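Side-chain contacts in spore germination protein B3 (Bacillus subtilis subsp. subtilis, PDB 3N54), which takes part in the response of spores to the germinant mixture of L-asparagine, glucose, fructose and potassium ions: residues 156-161 / 303-308; 204-209 / 225-230; 309-312 / 317-320; 74-79 / 115-120. All coordinates share one frame; numbering follows the deposited sequence.

The four contacts spread over the elongated chain. Contact 4 lies within the N-terminal family region, on an edge strand of a five-stranded sheet; contacts 2 and 3 lie within the C-terminal one, and contact 1 joins the two. Contacts 1 and 3 share helix 306-313 and have centres about 14 Å apart; they touch where Ser307 CB packs 3.7 Å from Trp318 CH2. Contact 2, about 23 Å from contact 1 between centres, is nested in the loop that contact 1 closes, and Val304 CG1 rests 3.7 Å from Leu204 CD2. Contacts 3 and 4 are farthest apart, about 39 Å between centres. A sulfate, probably from the crystallisation liquor, is bound at contact 3.

Contact 1: 156-161 / 303-308; sequences SVYSQN and PVFLSD
Tyr158 and Phe305 carry this contact by themselves, ring against ring, bridging backbones whose nearest CA atoms, those of Tyr158 and Pro303, are 10.2 Å apart. Phe305 comes in with its far end: CZ stands over one face of the tyrosine ring, displaced toward the rim and 3.4 Å from Tyr158 CZ, while Phe305 CE2 is 3.7 Å from Tyr158 CE2. The planes are inclined at 50° and the centroids 4.8 Å apart, an oblique aromatic pair. Phe305 sits just before helix 306-313 with left-handed backbone angles, and its CG, opposite the carbonyl carbon (chi1 -51°), sends the ring across to helix 152-160. Tyr165 meets the Tyr158 ring and Tyr163 that of Phe305, so the packed side is a small aromatic cluster. Arg154 NH2 hydrogen-bonds Tyr158 OH, which probably helps fix the direction of the phenol. Beyond this cluster the contact is loose: it lies at the surface, both rings remain partly exposed, and the segments bury only 92 Å² in all. Shortening Tyr158 to an alanine would probably strip the cover from Phe305 CZ and leave Arg154 without its phenol partner. Such a slim aromatic bridge at the surface joins the N-terminal and C-terminal family regions, the helix of one to the loop before a helix of the other.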
loop_
_atom_site.group_PDB
_atom_site.type_symbol
_atom_site.label_atom_id
_atom_site.label_comp_id
_atom_site.label_asym_id
_atom_site.label_seq_id
_atom_site.Cartn_x
_atom_site.Cartn_y
_atom_site.Cartn_z
ATOM N N SER A 156 -3.739 8.634 5.960
ATOM C CA SER A 156 -4.970 9.334 6.306
ATOM C C SER A 156 -5.117 10.641 5.526
ATOM O O SER A 156 -6.202 10.974 5.077
ATOM C CB SER A 156 -5.046 9.629 7.802
ATOM O OG SER A 156 -6.349 10.129 8.104
ATOM N N VAL A 157 -4.024 11.379 5.371
ATOM C CA VAL A 157 -4.064 12.615 4.603
ATOM C C VAL A 157 -4.368 12.327 3.121
ATOM O O VAL A 157 -5.128 13.067 2.499
ATOM C CB VAL A 157 -2.765 13.442 4.782
ATOM C CG1 VAL A 157 -2.637 14.504 3.705
ATOM C CG2 VAL A 157 -2.742 14.087 6.175
ATOM N N TYR A 158 -3.818 11.239 2.578
ATOM C CA TYR A 158 -4.111 10.852 1.196
ATOM C C TYR A 158 -5.606 10.595 0.993
ATOM O O TYR A 158 -6.201 11.090 0.045
ATOM C CB TYR A 158 -3.336 9.601 0.763
ATOM C CG TYR A 158 -1.826 9.722 0.692
ATOM C CD1 TYR A 158 -1.029 8.585 0.792
ATOM C CD2 TYR A 158 -1.193 10.957 0.536
ATOM C CE1 TYR A 158 0.358 8.663 0.713
ATOM C CE2 TYR A 158 0.194 11.046 0.465
ATOM C CZ TYR A 158 0.963 9.892 0.553
ATOM O OH TYR A 158 2.332 9.969 0.477
ATOM N N SER A 159 -6.191 9.803 1.882
ATOM C CA SER A 159 -7.620 9.500 1.842
ATOM C C SER A 159 -8.477 10.760 1.885
ATOM O O SER A 159 -9.367 10.959 1.051
ATOM C CB SER A 159 -7.996 8.642 3.044
ATOM O OG SER A 159 -7.267 7.427 3.041
ATOM N N GLN A 160 -8.179 11.620 2.848
ATOM C CA GLN A 160 -8.977 12.811 3.086
ATOM C C GLN A 160 -8.906 13.814 1.944
ATOM O O GLN A 160 -9.827 14.612 1.767
ATOM C CB GLN A 160 -8.545 13.480 4.399
ATOM C CG GLN A 160 -8.767 12.603 5.611
ATOM C CD GLN A 160 -8.187 13.189 6.885
ATOM O OE1 GLN A 160 -7.301 12.604 7.504
ATOM N NE2 GLN A 160 -8.679 14.345 7.278
ATOM N N ASN A 161 -7.822 13.776 1.173
ATOM C CA ASN A 161 -7.615 14.745 0.107
ATOM C C ASN A 161 -7.882 14.196 -1.294
ATOM O O ASN A 161 -7.621 14.874 -2.287
ATOM C CB ASN A 161 -6.208 15.348 0.212
ATOM C CG ASN A 161 -6.040 16.232 1.450
ATOM O OD1 ASN A 161 -5.501 17.331 1.367
ATOM N ND2 ASN A 161 -6.516 15.759 2.593
ATOM N N PRO A 303 -1.834 6.142 -8.785
ATOM C CA PRO A 303 -1.495 6.029 -7.374
ATOM C C PRO A 303 -0.078 6.509 -7.054
ATOM O O PRO A 303 0.456 6.172 -5.995
ATOM C CB PRO A 303 -1.591 4.522 -7.136
ATOM C CG PRO A 303 -1.128 3.917 -8.454
ATOM C CD PRO A 303 -1.361 4.958 -9.531
ATOM N N VAL A 304 0.523 7.286 -7.950
ATOM C CA VAL A 304 1.907 7.728 -7.770
ATOM C C VAL A 304 2.063 9.245 -7.897
ATOM O O VAL A 304 3.154 9.749 -8.171
ATOM C CB VAL A 304 2.852 6.994 -8.754
ATOM C CG1 VAL A 304 2.990 5.539 -8.341
ATOM C CG2 VAL A 304 2.348 7.115 -10.179
ATOM N N PHE A 305 0.963 9.960 -7.681
ATOM C CA PHE A 305 0.959 11.420 -7.609
ATOM C C PHE A 305 1.483 12.123 -8.874
ATOM O O PHE A 305 2.072 13.205 -8.787
ATOM C CB PHE A 305 1.734 11.854 -6.356
ATOM C CG PHE A 305 1.268 11.161 -5.101
ATOM C CD1 PHE A 305 1.868 9.985 -4.674
ATOM C CD2 PHE A 305 0.201 11.664 -4.373
ATOM C CE1 PHE A 305 1.423 9.333 -3.539
ATOM C CE2 PHE A 305 -0.247 11.019 -3.236
ATOM C CZ PHE A 305 0.363 9.853 -2.818
ATOM N N LEU A 306 1.259 11.520 -10.042
ATOM C CA LEU A 306 1.602 12.178 -11.312
ATOM C C LEU A 306 0.819 13.482 -11.432
ATOM O O LEU A 306 1.307 14.453 -12.005
ATOM C CB LEU A 306 1.319 11.293 -12.536
ATOM C CG LEU A 306 2.368 10.300 -13.058
ATOM C CD1 LEU A 306 3.733 10.960 -13.257
ATOM C CD2 LEU A 306 2.499 9.122 -12.145
ATOM N N SER A 307 -0.402 13.483 -10.900
ATOM C CA SER A 307 -1.252 14.673 -10.856
ATOM C C SER A 307 -0.528 15.910 -10.323
ATOM O O SER A 307 -0.728 17.015 -10.822
ATOM C CB SER A 307 -2.469 14.409 -9.973
ATOM O OG SER A 307 -2.067 13.959 -8.693
ATOM N N ASP A 308 0.303 15.720 -9.305
ATOM C CA ASP A 308 1.014 16.837 -8.679
ATOM C C ASP A 308 1.953 17.569 -9.636
ATOM O O ASP A 308 2.157 18.774 -9.499
ATOM C CB ASP A 308 1.794 16.359 -7.448
ATOM C CG ASP A 308 0.886 16.009 -6.282
ATOM O OD1 ASP A 308 -0.271 16.488 -6.252
ATOM O OD2 ASP A 308 1.336 15.266 -5.384
#

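Contact 2: 204-209 / 225-230; sequences LSWVMG and ITFEIK
A single indole spans most of this contact: Trp206 reaches from helix 198-208 to strand 223-240, although the closest CA atoms, those of Trp206 and Ile229, are 9.5 Å apart. Its CG stands opposite the backbone N (chi1 -163°), which extends the ring system toward the strand. Ile229 arrives from the opposite direction and lays its CG1-CD1 arm over one face of the indole: CD1 sits over the six-membered ring, a CH-pi contact, and Ile229 CG1 lies 3.4 Å from Trp206 CZ2. Two residues back on the strand, Phe227 meets the indole rim to rim: Phe227 CE2 is 4.0 Å from Trp206 CZ2, each atom near the plane of the other ring. Phe340 adds a ring at about 15° to the indole, and Leu284 of helix 271-299 also touches it. All three touching residues are buried, and no hydrogen bond crosses between the segments. The indole NE1 is hydrogen-bonded to Thr253 OG1 on strand 245-258, which satisfies it. The two segments thus meet through apolar packing alone, while a further hydrogen bond, Val207 O with Thr234 OG1, ties the helix to strand 223-240.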
loop_
_atom_site.group_PDB
_atom_site.type_symbol
_atom_site.label_atom_id
_atom_site.label_comp_id
_atom_site.label_asym_id
_atom_site.label_seq_id
_atom_site.Cartn_x
_atom_site.Cartn_y
_atom_site.Cartn_z
ATOM N N LEU A 204 8.035 0.736 -11.204
ATOM C CA LEU A 204 7.279 1.975 -11.054
ATOM C C LEU A 204 8.036 2.952 -10.171
ATOM O O LEU A 204 8.177 4.127 -10.506
ATOM C CB LEU A 204 5.895 1.679 -10.471
ATOM C CG LEU A 204 4.852 2.787 -10.552
ATOM C CD1 LEU A 204 4.702 3.303 -11.982
ATOM C CD2 LEU A 204 3.523 2.269 -10.003
ATOM N N SER A 205 8.551 2.452 -9.055
ATOM C CA SER A 205 9.329 3.273 -8.127
ATOM C C SER A 205 10.618 3.813 -8.750
ATOM O O SER A 205 11.055 4.917 -8.417
ATOM C CB SER A 205 9.677 2.462 -6.881
ATOM O OG SER A 205 10.428 3.252 -5.970
ATOM N N TRP A 206 11.221 3.020 -9.640
ATOM C CA TRP A 206 12.467 3.376 -10.322
ATOM C C TRP A 206 12.246 4.554 -11.255
ATOM O O TRP A 206 12.996 5.532 -11.232
ATOM C CB TRP A 206 12.974 2.175 -11.132
ATOM C CG TRP A 206 14.415 2.205 -11.573
ATOM C CD1 TRP A 206 15.129 3.278 -12.028
ATOM C CD2 TRP A 206 15.293 1.076 -11.664
ATOM N NE1 TRP A 206 16.406 2.888 -12.365
ATOM C CE2 TRP A 206 16.531 1.543 -12.148
ATOM C CE3 TRP A 206 15.155 -0.284 -11.363
ATOM C CZ2 TRP A 206 17.624 0.699 -12.342
ATOM C CZ3 TRP A 206 16.243 -1.124 -11.558
ATOM C CH2 TRP A 206 17.462 -0.629 -12.045
ATOM N N VAL A 207 11.217 4.442 -12.086
ATOM C CA VAL A 207 10.899 5.463 -13.076
ATOM C C VAL A 207 10.408 6.757 -12.413
ATOM O O VAL A 207 10.731 7.848 -12.878
ATOM C CB VAL A 207 9.860 4.942 -14.094
ATOM C CG1 VAL A 207 9.468 6.028 -15.087
ATOM C CG2 VAL A 207 10.417 3.726 -14.840
ATOM N N MET A 208 9.655 6.631 -11.321
ATOM C CA MET A 208 9.142 7.797 -10.600
ATOM C C MET A 208 10.194 8.465 -9.712
ATOM O O MET A 208 9.964 9.561 -9.210
ATOM C CB MET A 208 7.923 7.412 -9.759
ATOM C CG MET A 208 6.735 6.936 -10.583
ATOM S SD MET A 208 6.146 8.143 -11.781
ATOM C CE MET A 208 5.629 9.458 -10.678
ATOM N N GLY A 209 11.336 7.810 -9.506
ATOM C CA GLY A 209 12.432 8.408 -8.734
ATOM C C GLY A 209 12.360 8.222 -7.229
ATOM O O GLY A 209 13.163 8.791 -6.498
ATOM N N ILE A 225 23.304 -10.834 -16.819
ATOM C CA ILE A 225 23.920 -9.569 -16.437
ATOM C C ILE A 225 22.996 -8.887 -15.437
ATOM O O ILE A 225 21.773 -8.952 -15.572
ATOM C CB ILE A 225 24.215 -8.650 -17.647
ATOM C CG1 ILE A 225 22.960 -8.408 -18.491
ATOM C CG2 ILE A 225 25.317 -9.257 -18.513
ATOM C CD1 ILE A 225 23.176 -7.437 -19.635
ATOM N N THR A 226 23.583 -8.266 -14.420
ATOM C CA THR A 226 22.809 -7.586 -13.385
ATOM C C THR A 226 23.330 -6.174 -13.177
ATOM O O THR A 226 24.539 -5.937 -13.204
ATOM C CB THR A 226 22.846 -8.355 -12.051
ATOM O OG1 THR A 226 22.242 -9.640 -12.225
ATOM C CG2 THR A 226 22.086 -7.614 -10.983
ATOM N N PHE A 227 22.397 -5.244 -12.986
ATOM C CA PHE A 227 22.699 -3.842 -12.761
ATOM C C PHE A 227 22.145 -3.434 -11.396
ATOM O O PHE A 227 20.930 -3.360 -11.218
ATOM C CB PHE A 227 22.080 -2.998 -13.875
ATOM C CG PHE A 227 22.325 -1.522 -13.735
ATOM C CD1 PHE A 227 23.498 -0.954 -14.203
ATOM C CD2 PHE A 227 21.373 -0.698 -13.149
ATOM C CE1 PHE A 227 23.725 0.411 -14.083
ATOM C CE2 PHE A 227 21.593 0.664 -13.026
ATOM C CZ PHE A 227 22.771 1.220 -13.497
ATOM N N GLU A 228 23.039 -3.189 -10.438
ATOM C CA GLU A 228 22.652 -2.800 -9.083
ATOM C C GLU A 228 22.673 -1.281 -8.952
ATOM O O GLU A 228 23.687 -0.644 -9.231
ATOM C CB GLU A 228 23.592 -3.423 -8.045
ATOM C CG GLU A 228 23.127 -3.220 -6.598
ATOM C CD GLU A 228 24.128 -3.707 -5.556
ATOM O OE1 GLU A 228 25.326 -3.866 -5.879
ATOM O OE2 GLU A 228 23.713 -3.908 -4.394
ATOM N N ILE A 229 21.555 -0.715 -8.503
ATOM C CA ILE A 229 21.407 0.731 -8.380
ATOM C C ILE A 229 22.266 1.310 -7.255
ATOM O O ILE A 229 22.281 0.780 -6.144
ATOM C CB ILE A 229 19.937 1.120 -8.089
ATOM C CG1 ILE A 229 19.012 0.672 -9.224
ATOM C CG2 ILE A 229 19.810 2.622 -7.885
ATOM C CD1 ILE A 229 17.542 0.855 -8.901
ATOM N N LYS A 230 22.981 2.392 -7.553
ATOM C CA LYS A 230 23.728 3.136 -6.537
ATOM C C LYS A 230 23.034 4.470 -6.255
ATOM O O LYS A 230 22.810 4.826 -5.097
ATOM C CB LYS A 230 25.180 3.351 -6.966
ATOM C CG LYS A 230 26.115 2.203 -6.591
ATOM C CD LYS A 230 26.444 2.217 -5.098
ATOM C CE LYS A 230 27.566 1.244 -4.750
ATOM N NZ LYS A 230 28.113 1.498 -3.380
#

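Contact 3: 309-312 / 317-320; sequences HIRI and YWNK. With SO4 (sulfate ion), chain J.
Arg311 and Trp318 bring the two helical segments together, their CA atoms 5.4 Å apart, with Trp318 CB 3.9 Å from Arg311 CA. Short helices 306-313 and 315-321 follow each other almost without a break, and Trp318 packs back against helix 306-313. The aliphatic stem of Arg311 covers one face of the indole: Arg311 CB is 3.7 Å from the centroid of the five-membered ring, in CH-pi contact, and Arg311 CG is 3.6 Å from Trp318 CD1. The guanidinium does not stack, its plane standing 68° from that of the ring. A sulfate, probably from the crystallisation liquor, occupies the N-terminal end of helix 315-321, a place where backbone N-H groups commonly bind anions: Tyr317 N donates to its O2 at 3.0 Å, nearly straight at 169°, and Asp316 N and His314 ND1 bind the ion too. At the benzo part of the indole Ile310 comes in obliquely, its CD1 3.4 Å from Trp318 CE3. Ile310 CG1, between backbone N and carbonyl carbon (chi1 68°), points this arm at the ring. A serine in place of Trp318 would probably open a gap beside Ile310 and take away the indole face that the Arg311 stem covers.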
loop_
_atom_site.group_PDB
_atom_site.type_symbol
_atom_site.label_atom_id
_atom_site.label_comp_id
_atom_site.label_asym_id
_atom_site.label_seq_id
_atom_site.Cartn_x
_atom_site.Cartn_y
_atom_site.Cartn_z
ATOM N N HIS A 309 2.511 16.853 -10.604
ATOM C CA HIS A 309 3.438 17.465 -11.555
ATOM C C HIS A 309 2.737 18.409 -12.532
ATOM O O HIS A 309 3.312 19.430 -12.912
ATOM C CB HIS A 309 4.240 16.391 -12.291
ATOM C CG HIS A 309 5.177 15.646 -11.396
ATOM N ND1 HIS A 309 6.445 16.101 -11.102
ATOM C CD2 HIS A 309 5.018 14.498 -10.696
ATOM C CE1 HIS A 309 7.033 15.255 -10.275
ATOM N NE2 HIS A 309 6.189 14.273 -10.014
ATOM N N ILE A 310 1.506 18.089 -12.926
ATOM C CA ILE A 310 0.751 18.997 -13.794
ATOM C C ILE A 310 0.160 20.159 -12.986
ATOM O O ILE A 310 -0.107 21.222 -13.539
ATOM C CB ILE A 310 -0.352 18.281 -14.622
ATOM C CG1 ILE A 310 -1.486 17.763 -13.741
ATOM C CG2 ILE A 310 0.248 17.132 -15.436
ATOM C CD1 ILE A 310 -2.625 17.194 -14.548
ATOM N N ARG A 311 -0.042 19.955 -11.685
ATOM C CA ARG A 311 -0.512 21.030 -10.805
ATOM C C ARG A 311 0.538 22.144 -10.705
ATOM O O ARG A 311 0.201 23.324 -10.744
ATOM C CB ARG A 311 -0.850 20.486 -9.409
ATOM C CG ARG A 311 -1.231 21.557 -8.387
ATOM C CD ARG A 311 -1.698 20.954 -7.061
ATOM N NE ARG A 311 -0.690 20.078 -6.463
ATOM C CZ ARG A 311 0.394 20.491 -5.806
ATOM N NH1 ARG A 311 0.651 21.785 -5.646
ATOM N NH2 ARG A 311 1.242 19.595 -5.309
ATOM N N ILE A 312 1.806 21.753 -10.597
ATOM C CA ILE A 312 2.915 22.701 -10.470
ATOM C C ILE A 312 3.256 23.364 -11.810
ATOM O O ILE A 312 3.398 24.583 -11.880
ATOM C CB ILE A 312 4.185 22.016 -9.904
ATOM C CG1 ILE A 312 3.912 21.417 -8.521
ATOM C CG2 ILE A 312 5.331 23.011 -9.797
ATOM C CD1 ILE A 312 5.036 20.535 -7.998
ATOM N N TYR A 317 -4.647 24.440 -16.616
ATOM C CA TYR A 317 -5.104 23.147 -17.122
ATOM C C TYR A 317 -5.549 22.257 -15.962
ATOM O O TYR A 317 -6.609 21.632 -16.017
ATOM C CB TYR A 317 -3.990 22.465 -17.923
ATOM C CG TYR A 317 -4.377 21.132 -18.524
ATOM C CD1 TYR A 317 -5.042 21.063 -19.744
ATOM C CD2 TYR A 317 -4.068 19.939 -17.877
ATOM C CE1 TYR A 317 -5.396 19.841 -20.302
ATOM C CE2 TYR A 317 -4.416 18.713 -18.424
ATOM C CZ TYR A 317 -5.079 18.670 -19.635
ATOM O OH TYR A 317 -5.424 17.453 -20.177
ATOM N N TRP A 318 -4.736 22.220 -14.909
ATOM C CA TRP A 318 -5.045 21.434 -13.715
ATOM C C TRP A 318 -6.416 21.797 -13.150
ATOM O O TRP A 318 -7.201 20.914 -12.811
ATOM C CB TRP A 318 -3.951 21.621 -12.654
ATOM C CG TRP A 318 -4.237 20.951 -11.344
ATOM C CD1 TRP A 318 -4.340 21.554 -10.123
ATOM C CD2 TRP A 318 -4.474 19.556 -11.123
ATOM N NE1 TRP A 318 -4.613 20.620 -9.155
ATOM C CE2 TRP A 318 -4.701 19.385 -9.741
ATOM C CE3 TRP A 318 -4.511 18.433 -11.958
ATOM C CZ2 TRP A 318 -4.968 18.137 -9.175
ATOM C CZ3 TRP A 318 -4.774 17.192 -11.394
ATOM C CH2 TRP A 318 -4.999 17.055 -10.015
ATOM N N ASN A 319 -6.707 23.095 -13.088
ATOM C CA ASN A 319 -7.981 23.590 -12.562
ATOM C C ASN A 319 -9.203 23.029 -13.300
ATOM O O ASN A 319 -10.247 22.798 -12.692
ATOM C CB ASN A 319 -8.006 25.124 -12.593
ATOM C CG ASN A 319 -9.187 25.711 -11.839
ATOM O OD1 ASN A 319 -9.781 26.698 -12.272
ATOM N ND2 ASN A 319 -9.536 25.104 -10.709
ATOM N N LYS A 320 -9.062 22.808 -14.604
ATOM C CA LYS A 320 -10.148 22.269 -15.432
ATOM C C LYS A 320 -10.317 20.750 -15.298
ATOM O O LYS A 320 -11.440 20.243 -15.361
ATOM C CB LYS A 320 -9.908 22.619 -16.910
ATOM C CG LYS A 320 -11.037 22.187 -17.857
ATOM C CD LYS A 320 -10.686 22.452 -19.321
ATOM C CE LYS A 320 -11.691 21.780 -20.257
ATOM N NZ LYS A 320 -11.337 21.959 -21.701
HETATM S S SO4 J . -1.070 26.548 -17.699
HETATM O O1 SO4 J . -1.613 27.482 -18.680
HETATM O O2 SO4 J . -1.962 25.395 -17.641
HETATM O O3 SO4 J . 0.280 26.149 -18.079
HETATM O O4 SO4 J . -1.011 27.193 -16.391
#

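Contact 4: 74-79 / 115-120; sequences VILLGE and DVFTKG
The ring of Phe117 is the one flat group at this contact, and Leu76 meets it obliquely, neither squarely over a face nor in the plane of an edge. The two side chains slide past each other in opposite directions, so that the base of the leucine as well as its end borders the ring: Leu76 CB is 3.8 Å from Phe117 CE2 and 4.1 Å from Phe117 CZ. Leu76 belongs to strand 74-77, an edge strand of a five-stranded mixed sheet; it runs parallel to its neighbour 105-109, and helices 79-84 and 87-94 lie between them in sequence, a beta-alpha-beta connection. The irregular chain 115-120, which follows strand 105-109, comes back over the sheet face to which Leu76 points. Val116, buried, crosses the leucine at about a right angle and also touches Val170 of strand 165-172, a residue that Leu76 reaches as well; Met107 and Ala109 of the neighbouring strand complete the apolar surroundings of the leucine. Phe117, by contrast, is exposed. All three touching residues, Leu76, Val116 and Phe117, also meet a crystal neighbour. No hydrogen bond crosses between the segments. With CG opposite the backbone N (chi1 -176°), Leu76 sends one methyl between its two partners: Leu76 CD2 is 3.7 Å from Val116 CB and equally 3.7 Å from Phe117 CE2.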
loop_
_atom_site.group_PDB
_atom_site.type_symbol
_atom_site.label_atom_id
_atom_site.label_comp_id
_atom_site.label_asym_id
_atom_site.label_seq_id
_atom_site.Cartn_x
_atom_site.Cartn_y
_atom_site.Cartn_z
ATOM N N VAL A 74 2.195 -1.230 14.074
ATOM C CA VAL A 74 1.859 -1.629 12.721
ATOM C C VAL A 74 0.431 -2.158 12.645
ATOM O O VAL A 74 -0.009 -2.910 13.517
ATOM C CB VAL A 74 2.871 -2.689 12.188
ATOM C CG1 VAL A 74 2.964 -3.869 13.134
ATOM C CG2 VAL A 74 2.495 -3.155 10.775
ATOM N N ILE A 75 -0.287 -1.719 11.613
ATOM C CA ILE A 75 -1.626 -2.187 11.304
ATOM C C ILE A 75 -1.568 -2.878 9.944
ATOM O O ILE A 75 -1.149 -2.260 8.959
ATOM C CB ILE A 75 -2.641 -1.039 11.191
ATOM C CG1 ILE A 75 -2.641 -0.153 12.446
ATOM C CG2 ILE A 75 -4.025 -1.594 10.937
ATOM C CD1 ILE A 75 -3.117 -0.848 13.657
ATOM N N LEU A 76 -1.991 -4.139 9.892
ATOM C CA LEU A 76 -2.007 -4.921 8.663
ATOM C C LEU A 76 -3.445 -5.199 8.253
ATOM O O LEU A 76 -4.210 -5.777 9.025
ATOM C CB LEU A 76 -1.257 -6.234 8.871
ATOM C CG LEU A 76 -1.072 -7.152 7.662
ATOM C CD1 LEU A 76 -0.233 -6.468 6.580
ATOM C CD2 LEU A 76 -0.429 -8.447 8.104
ATOM N N LEU A 77 -3.809 -4.793 7.040
ATOM C CA LEU A 77 -5.177 -4.936 6.552
ATOM C C LEU A 77 -5.298 -6.102 5.585
ATOM O O LEU A 77 -4.503 -6.235 4.658
ATOM C CB LEU A 77 -5.638 -3.645 5.861
ATOM C CG LEU A 77 -5.579 -2.344 6.665
ATOM C CD1 LEU A 77 -6.016 -1.168 5.800
ATOM C CD2 LEU A 77 -6.443 -2.412 7.927
ATOM N N GLY A 78 -6.299 -6.949 5.816
ATOM C CA GLY A 78 -6.567 -8.096 4.963
ATOM C C GLY A 78 -7.185 -7.688 3.642
ATOM O O GLY A 78 -7.847 -6.652 3.542
ATOM N N GLU A 79 -6.984 -8.530 2.636
ATOM C CA GLU A 79 -7.374 -8.217 1.264
ATOM C C GLU A 79 -8.870 -8.010 1.101
ATOM O O GLU A 79 -9.299 -7.017 0.520
ATOM C CB GLU A 79 -6.896 -9.318 0.312
ATOM C CG GLU A 79 -7.279 -9.080 -1.143
ATOM C CD GLU A 79 -6.669 -10.087 -2.101
ATOM O OE1 GLU A 79 -5.841 -10.914 -1.668
ATOM O OE2 GLU A 79 -7.025 -10.045 -3.298
ATOM N N ASP A 115 -3.239 -14.384 9.250
ATOM C CA ASP A 115 -2.339 -15.478 8.878
ATOM C C ASP A 115 -0.901 -15.039 8.595
ATOM O O ASP A 115 0.008 -15.866 8.612
ATOM C CB ASP A 115 -2.874 -16.227 7.649
ATOM C CG ASP A 115 -4.150 -17.000 7.939
ATOM O OD1 ASP A 115 -4.653 -16.955 9.082
ATOM O OD2 ASP A 115 -4.648 -17.666 7.011
ATOM N N VAL A 116 -0.692 -13.754 8.321
ATOM C CA VAL A 116 0.654 -13.254 8.042
ATOM C C VAL A 116 1.486 -13.174 9.326
ATOM O O VAL A 116 2.682 -13.431 9.296
ATOM C CB VAL A 116 0.613 -11.895 7.324
ATOM C CG1 VAL A 116 2.024 -11.339 7.141
ATOM C CG2 VAL A 116 -0.090 -12.040 5.981
ATOM N N PHE A 117 0.861 -12.825 10.448
ATOM C CA PHE A 117 1.562 -12.824 11.733
ATOM C C PHE A 117 1.766 -14.266 12.205
ATOM O O PHE A 117 0.800 -15.021 12.303
ATOM C CB PHE A 117 0.782 -12.034 12.795
ATOM C CG PHE A 117 0.732 -10.557 12.548
ATOM C CD1 PHE A 117 1.793 -9.741 12.923
ATOM C CD2 PHE A 117 -0.383 -9.971 11.966
ATOM C CE1 PHE A 117 1.752 -8.369 12.709
ATOM C CE2 PHE A 117 -0.438 -8.600 11.752
ATOM C CZ PHE A 117 0.634 -7.798 12.122
ATOM N N THR A 118 3.009 -14.649 12.487
ATOM C CA THR A 118 3.323 -16.008 12.961
ATOM C C THR A 118 4.299 -15.998 14.132
ATOM O O THR A 118 5.156 -15.124 14.222
ATOM C CB THR A 118 3.932 -16.881 11.845
ATOM O OG1 THR A 118 5.095 -16.237 11.314
ATOM C CG2 THR A 118 2.925 -17.111 10.725
ATOM N N LYS A 119 4.172 -16.988 15.014
ATOM C CA LYS A 119 5.040 -17.100 16.195
ATOM C C LYS A 119 6.525 -17.209 15.832
ATOM O O LYS A 119 6.885 -17.834 14.834
ATOM C CB LYS A 119 4.607 -18.268 17.097
ATOM C CG LYS A 119 3.442 -17.908 18.029
ATOM C CD LYS A 119 3.134 -19.011 19.052
ATOM C CE LYS A 119 1.990 -19.919 18.615
ATOM N NZ LYS A 119 0.660 -19.242 18.754
ATOM N N GLY A 120 7.366 -16.587 16.662
ATOM C CA GLY A 120 8.813 -16.480 16.436
ATOM C C GLY A 120 9.552 -17.789 16.239
ATOM O O GLY A 120 9.033 -18.859 16.567
#